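Local coordinates for protein design 2L4HC2_11 (Synthetic construct, PDB 5J2L) that forms a two-chain homo-oligomer of helical hairpins, designed de novo so that modular hydrogen-bond networks probably confer its specificity, at residues 37-42 / 47-52; 15-20 / 64-69. One frame throughout, in Å; residues are numbered along the deposited sequence.

In the fold
Both contacts join helix 7-41 to helix 46-80, at different heights of one long antiparallel hairpin, with centres about 29 Å apart. The centre of contact 1, beside the turn, lies about 21 Å from the centre of the chain; that of contact 2 lies about 8 Å from it. Both are partly buried, with no hydrogen bond directly between the segments: contact 2 pairs two buried leucines, whereas contact 1 pairs buried L49 with the more open L38. Their chemistry differs at the margin, where contact 1 sets a glutamate against a leucine methyl and contact 2 sets a glutamate beside a lysine. Each also touches the second subunit, which supplies many of the polar partners.

Contact 1 of 2, residues 37-42 / 47-52; sequences RLTDER and DELIKE
L38 lays its CB against the CD2 methyl of L49, 3.9 Å away, while its own CD1 reaches across to the carboxylate of E52. The leucine and glutamate side chains cross at about a right angle, and CD1 of L38 lies almost equally far from both oxygens of E52, 3.7 Å from OE2 and 3.8 Å from OE1. That carboxylate has its polar partner on helix 7-41 too: OE1 forms a salt bridge with R31. On the inner side, L49 points its two methyls at T39, with OG1 of T39 4.1 Å from CD2 of L49. T39 has OG1 beside its backbone N (chi1 -61°), a rotation that suits its hydrogen bond to the carbonyl oxygen of I35, one turn back. The segments run antiparallel, their axes 11.0 Å apart at 175°, as expected next to the turn of a helical hairpin; R42, with positive phi, leaves helix 7-41 here. On the side of the second subunit, D40 forms a salt bridge with R54 of that chain and R42 with its D47. With T39 bonded within its own helix and E52 paired to R31, the direct meeting of the segments rests on van der Waals packing.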
loop_
_atom_site.group_PDB
_atom_site.type_symbol
_atom_site.label_atom_id
_atom_site.label_comp_id
_atom_site.label_asym_id
_atom_site.label_seq_id
_atom_site.Cartn_x
_atom_site.Cartn_y
_atom_site.Cartn_z
ATOM N N ARG A 37 -12.414 13.332 0.904
ATOM C CA ARG A 37 -13.574 14.160 0.631
ATOM C C ARG A 37 -14.620 14.030 1.738
ATOM O O ARG A 37 -15.238 15.025 2.122
ATOM C CB ARG A 37 -14.192 13.846 -0.741
ATOM C CG ARG A 37 -13.325 14.272 -1.930
ATOM C CD ARG A 37 -14.118 14.374 -3.190
ATOM N NE ARG A 37 -14.502 13.145 -3.853
ATOM C CZ ARG A 37 -13.926 12.619 -4.963
ATOM N NH1 ARG A 37 -12.913 13.202 -5.573
ATOM N NH2 ARG A 37 -14.437 11.518 -5.482
ATOM N N LEU A 38 -14.807 12.822 2.266
ATOM C CA LEU A 38 -15.738 12.643 3.378
ATOM C C LEU A 38 -15.294 13.423 4.586
ATOM O O LEU A 38 -16.119 13.997 5.305
ATOM C CB LEU A 38 -15.882 11.178 3.774
ATOM C CG LEU A 38 -16.642 10.314 2.800
ATOM C CD1 LEU A 38 -16.541 8.871 3.256
ATOM C CD2 LEU A 38 -18.092 10.797 2.762
ATOM N N THR A 39 -13.990 13.447 4.808
ATOM C CA THR A 39 -13.445 14.182 5.921
ATOM C C THR A 39 -13.867 15.636 5.815
ATOM O O THR A 39 -14.177 16.272 6.821
ATOM C CB THR A 39 -11.911 14.084 5.985
ATOM O OG1 THR A 39 -11.505 12.717 6.147
ATOM C CG2 THR A 39 -11.412 14.872 7.151
ATOM N N ASP A 40 -13.849 16.158 4.589
ATOM C CA ASP A 40 -14.188 17.555 4.320
ATOM C C ASP A 40 -15.679 17.831 4.506
ATOM O O ASP A 40 -16.054 18.831 5.122
ATOM C CB ASP A 40 -13.738 17.945 2.910
ATOM C CG ASP A 40 -12.218 17.932 2.771
ATOM O OD1 ASP A 40 -11.541 17.905 3.776
ATOM O OD2 ASP A 40 -11.744 17.926 1.658
ATOM N N GLU A 41 -16.536 16.941 4.001
ATOM C CA GLU A 41 -17.972 17.149 4.174
ATOM C C GLU A 41 -18.291 17.266 5.638
ATOM O O GLU A 41 -19.110 18.089 6.047
ATOM C CB GLU A 41 -18.819 16.008 3.621
ATOM C CG GLU A 41 -18.883 15.859 2.122
ATOM C CD GLU A 41 -19.779 14.704 1.779
ATOM O OE1 GLU A 41 -20.289 14.096 2.698
ATOM O OE2 GLU A 41 -19.967 14.437 0.613
ATOM N N ARG A 42 -17.644 16.421 6.423
ATOM C CA ARG A 42 -17.853 16.388 7.854
ATOM C C ARG A 42 -19.302 16.041 8.160
ATOM O O ARG A 42 -19.909 16.550 9.106
ATOM C CB ARG A 42 -17.426 17.691 8.499
ATOM C CG ARG A 42 -17.546 17.699 10.009
ATOM C CD ARG A 42 -16.872 18.873 10.594
ATOM N NE ARG A 42 -17.039 18.925 12.032
ATOM C CZ ARG A 42 -16.322 19.728 12.838
ATOM N NH1 ARG A 42 -15.404 20.511 12.314
ATOM N NH2 ARG A 42 -16.526 19.727 14.146
ATOM N N ASP A 47 -15.582 7.217 13.783
ATOM C CA ASP A 47 -15.651 5.746 13.703
ATOM C C ASP A 47 -15.788 5.262 12.268
ATOM O O ASP A 47 -15.122 4.299 11.868
ATOM C CB ASP A 47 -16.801 5.162 14.540
ATOM C CG ASP A 47 -16.534 5.079 16.039
ATOM O OD1 ASP A 47 -15.392 5.086 16.426
ATOM O OD2 ASP A 47 -17.485 4.994 16.784
ATOM N N GLU A 48 -16.667 5.918 11.510
ATOM C CA GLU A 48 -16.898 5.559 10.119
ATOM C C GLU A 48 -15.659 5.789 9.255
ATOM O O GLU A 48 -15.343 4.969 8.393
ATOM C CB GLU A 48 -18.088 6.333 9.579
ATOM C CG GLU A 48 -19.424 5.873 10.141
ATOM C CD GLU A 48 -20.573 6.762 9.749
ATOM O OE1 GLU A 48 -20.598 7.893 10.186
ATOM O OE2 GLU A 48 -21.415 6.316 9.001
ATOM N N LEU A 49 -14.974 6.903 9.484
ATOM C CA LEU A 49 -13.774 7.232 8.719
ATOM C C LEU A 49 -12.665 6.242 9.044
ATOM O O LEU A 49 -11.939 5.783 8.156
ATOM C CB LEU A 49 -13.333 8.646 9.060
ATOM C CG LEU A 49 -14.279 9.770 8.621
ATOM C CD1 LEU A 49 -13.797 11.085 9.211
ATOM C CD2 LEU A 49 -14.312 9.830 7.105
ATOM N N ILE A 50 -12.553 5.903 10.330
ATOM C CA ILE A 50 -11.551 4.962 10.796
ATOM C C ILE A 50 -11.780 3.587 10.167
ATOM O O ILE A 50 -10.828 2.913 9.766
ATOM C CB ILE A 50 -11.536 4.875 12.333
ATOM C CG1 ILE A 50 -11.038 6.200 12.918
ATOM C CG2 ILE A 50 -10.638 3.731 12.786
ATOM C CD1 ILE A 50 -11.214 6.318 14.420
ATOM N N LYS A 51 -13.038 3.172 10.093
ATOM C CA LYS A 51 -13.371 1.900 9.466
ATOM C C LYS A 51 -12.903 1.864 8.014
ATOM O O LYS A 51 -12.352 0.865 7.560
ATOM C CB LYS A 51 -14.857 1.604 9.545
ATOM C CG LYS A 51 -15.202 0.263 8.904
ATOM C CD LYS A 51 -16.669 -0.088 9.048
ATOM C CE LYS A 51 -16.960 -1.403 8.329
ATOM N NZ LYS A 51 -18.379 -1.820 8.470
ATOM N N GLU A 52 -13.144 2.941 7.277
ATOM C CA GLU A 52 -12.746 2.946 5.875
ATOM C C GLU A 52 -11.214 2.913 5.728
ATOM O O GLU A 52 -10.693 2.243 4.836
ATOM C CB GLU A 52 -13.393 4.129 5.131
ATOM C CG GLU A 52 -14.915 3.959 4.999
ATOM C CD GLU A 52 -15.638 4.978 4.138
ATOM O OE1 GLU A 52 -15.124 5.355 3.108
ATOM O OE2 GLU A 52 -16.732 5.352 4.506
#

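Contact 2 of 2, residues 15-20 / 64-69; sequences QRELDK and SEKLRE
L18 and L67 meet through one methyl each, CD2 to CD2 at 3.9 Å, with their side chains crossing at about a right angle. Neither CB is aimed squarely at the opposite helix; it is the far end of each leucine that closes the distance. A shared rotation, with CG beside the backbone N (chi1 -70° in L18 and -67° in L67) and the chain then extended at chi2, carries each CD2 across. The CA atoms of L18 and L67 are 8.1 Å apart.

Further out, E17 and K66 both direct CB toward the other helix. E17 bends at chi2 (65°), and its OE2 comes 4.4 Å from CG of K66, a loose approach of the carboxylate to the aliphatic part of the lysine. The opposite charges remain separated, with OE1 of E17 5.8 Å from NZ of K66. Each has a partner on its own helix: OE2 of E17 accepts a hydrogen bond from Q21, while NZ of K66 forms a 2.9 Å salt bridge with OE1 of E69, on the syn lone pair.

Buried leucines with charged chains outside are the amphipathic pattern of a helical bundle: helices 7-41 and 46-80 form an antiparallel hairpin, and two such chains make four helices. The second subunit covers the inner side, where its I78 packs on L18 and its L18 on S64. S64 OG is hydrogen-bonded to Q21 of that subunit, a polar link close to the leucines. Q15 NE2 meets OD1 of D19 at 2.7 Å, in the amide plane but from above the carboxylate plane, and also bonds E75 of the second subunit; R68 forms a salt bridge with D19 of that chain.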
loop_
_atom_site.group_PDB
_atom_site.type_symbol
_atom_site.label_atom_id
_atom_site.label_comp_id
_atom_site.label_asym_id
_atom_site.label_seq_id
_atom_site.Cartn_x
_atom_site.Cartn_y
_atom_site.Cartn_z
ATOM N N GLN A 15 3.851 -10.940 -14.823
ATOM C CA GLN A 15 3.388 -9.740 -15.490
ATOM C C GLN A 15 1.884 -9.614 -15.405
ATOM O O GLN A 15 1.375 -8.512 -15.212
ATOM C CB GLN A 15 3.837 -9.670 -16.949
ATOM C CG GLN A 15 3.338 -8.398 -17.651
ATOM C CD GLN A 15 3.856 -7.096 -17.024
ATOM O OE1 GLN A 15 5.067 -6.915 -16.844
ATOM N NE2 GLN A 15 2.935 -6.185 -16.689
ATOM N N ARG A 16 1.168 -10.729 -15.545
ATOM C CA ARG A 16 -0.274 -10.668 -15.420
ATOM C C ARG A 16 -0.632 -10.203 -14.019
ATOM O O ARG A 16 -1.496 -9.339 -13.838
ATOM C CB ARG A 16 -0.912 -12.004 -15.743
ATOM C CG ARG A 16 -0.801 -12.387 -17.204
ATOM C CD ARG A 16 -1.570 -13.613 -17.527
ATOM N NE ARG A 16 -1.266 -14.084 -18.869
ATOM C CZ ARG A 16 -0.431 -15.108 -19.143
ATOM N NH1 ARG A 16 0.147 -15.755 -18.155
ATOM N NH2 ARG A 16 -0.198 -15.472 -20.393
ATOM N N GLU A 17 0.076 -10.735 -13.024
ATOM C CA GLU A 17 -0.191 -10.334 -11.650
ATOM C C GLU A 17 0.139 -8.852 -11.406
ATOM O O GLU A 17 -0.563 -8.186 -10.639
ATOM C CB GLU A 17 0.547 -11.206 -10.659
ATOM C CG GLU A 17 0.241 -10.822 -9.218
ATOM C CD GLU A 17 -1.199 -11.049 -8.840
ATOM O OE1 GLU A 17 -1.762 -12.019 -9.293
ATOM O OE2 GLU A 17 -1.746 -10.249 -8.111
ATOM N N LEU A 18 1.206 -8.354 -12.036
ATOM C CA LEU A 18 1.590 -6.952 -11.899
ATOM C C LEU A 18 0.549 -6.031 -12.543
ATOM O O LEU A 18 0.270 -4.956 -12.013
ATOM C CB LEU A 18 2.986 -6.719 -12.472
ATOM C CG LEU A 18 4.117 -7.335 -11.654
ATOM C CD1 LEU A 18 5.426 -7.199 -12.403
ATOM C CD2 LEU A 18 4.208 -6.636 -10.299
ATOM N N ASP A 19 -0.051 -6.472 -13.649
ATOM C CA ASP A 19 -1.119 -5.713 -14.299
ATOM C C ASP A 19 -2.263 -5.531 -13.311
ATOM O O ASP A 19 -2.786 -4.426 -13.136
ATOM C CB ASP A 19 -1.620 -6.418 -15.564
ATOM C CG ASP A 19 -0.637 -6.395 -16.728
ATOM O OD1 ASP A 19 0.278 -5.605 -16.710
ATOM O OD2 ASP A 19 -0.818 -7.176 -17.634
ATOM N N LYS A 20 -2.638 -6.628 -12.660
ATOM C CA LYS A 20 -3.684 -6.585 -11.652
ATOM C C LYS A 20 -3.326 -5.623 -10.537
ATOM O O LYS A 20 -4.166 -4.832 -10.101
ATOM C CB LYS A 20 -3.970 -7.970 -11.067
ATOM C CG LYS A 20 -5.075 -7.940 -10.014
ATOM C CD LYS A 20 -5.454 -9.328 -9.528
ATOM C CE LYS A 20 -6.671 -9.265 -8.602
ATOM N NZ LYS A 20 -6.353 -8.690 -7.263
ATOM N N SER A 64 1.144 -5.691 -0.766
ATOM C CA SER A 64 2.501 -5.857 -0.327
ATOM C C SER A 64 2.900 -7.337 -0.322
ATOM O O SER A 64 3.947 -7.697 -0.858
ATOM C CB SER A 64 2.640 -5.225 1.039
ATOM O OG SER A 64 3.930 -5.361 1.538
ATOM N N GLU A 65 2.047 -8.184 0.251
ATOM C CA GLU A 65 2.347 -9.614 0.310
ATOM C C GLU A 65 2.390 -10.228 -1.080
ATOM O O GLU A 65 3.257 -11.059 -1.352
ATOM C CB GLU A 65 1.356 -10.335 1.202
ATOM C CG GLU A 65 1.510 -9.968 2.673
ATOM C CD GLU A 65 2.890 -10.285 3.203
ATOM O OE1 GLU A 65 3.373 -11.366 2.949
ATOM O OE2 GLU A 65 3.466 -9.441 3.857
ATOM N N LYS A 66 1.518 -9.784 -1.984
ATOM C CA LYS A 66 1.575 -10.305 -3.339
ATOM C C LYS A 66 2.840 -9.879 -4.044
ATOM O O LYS A 66 3.431 -10.670 -4.781
ATOM C CB LYS A 66 0.337 -9.920 -4.149
ATOM C CG LYS A 66 -0.875 -10.758 -3.783
ATOM C CD LYS A 66 -0.619 -12.201 -4.216
ATOM C CE LYS A 66 -1.701 -13.164 -3.749
ATOM N NZ LYS A 66 -1.359 -14.577 -4.116
ATOM N N LEU A 67 3.290 -8.655 -3.798
ATOM C CA LEU A 67 4.514 -8.219 -4.442
ATOM C C LEU A 67 5.692 -9.015 -3.903
ATOM O O LEU A 67 6.620 -9.322 -4.648
ATOM C CB LEU A 67 4.740 -6.713 -4.249
ATOM C CG LEU A 67 3.726 -5.824 -4.955
ATOM C CD1 LEU A 67 4.047 -4.360 -4.671
ATOM C CD2 LEU A 67 3.728 -6.157 -6.436
ATOM N N ARG A 68 5.637 -9.358 -2.611
ATOM C CA ARG A 68 6.686 -10.144 -1.984
ATOM C C ARG A 68 6.805 -11.490 -2.694
ATOM O O ARG A 68 7.911 -11.950 -2.983
ATOM C CB ARG A 68 6.417 -10.295 -0.493
ATOM C CG ARG A 68 7.481 -11.011 0.324
ATOM C CD ARG A 68 7.159 -10.965 1.786
ATOM N NE ARG A 68 7.126 -9.578 2.265
ATOM C CZ ARG A 68 8.214 -8.833 2.591
ATOM N NH1 ARG A 68 9.421 -9.345 2.548
ATOM N NH2 ARG A 68 8.102 -7.565 2.954
ATOM N N GLU A 69 5.647 -12.088 -3.001
ATOM C CA GLU A 69 5.573 -13.366 -3.709
ATOM C C GLU A 69 6.189 -13.280 -5.106
ATOM O O GLU A 69 6.968 -14.153 -5.499
ATOM C CB GLU A 69 4.115 -13.848 -3.797
ATOM C CG GLU A 69 3.529 -14.299 -2.464
ATOM C CD GLU A 69 2.059 -14.686 -2.508
ATOM O OE1 GLU A 69 1.470 -14.691 -3.567
ATOM O OE2 GLU A 69 1.525 -14.974 -1.461
#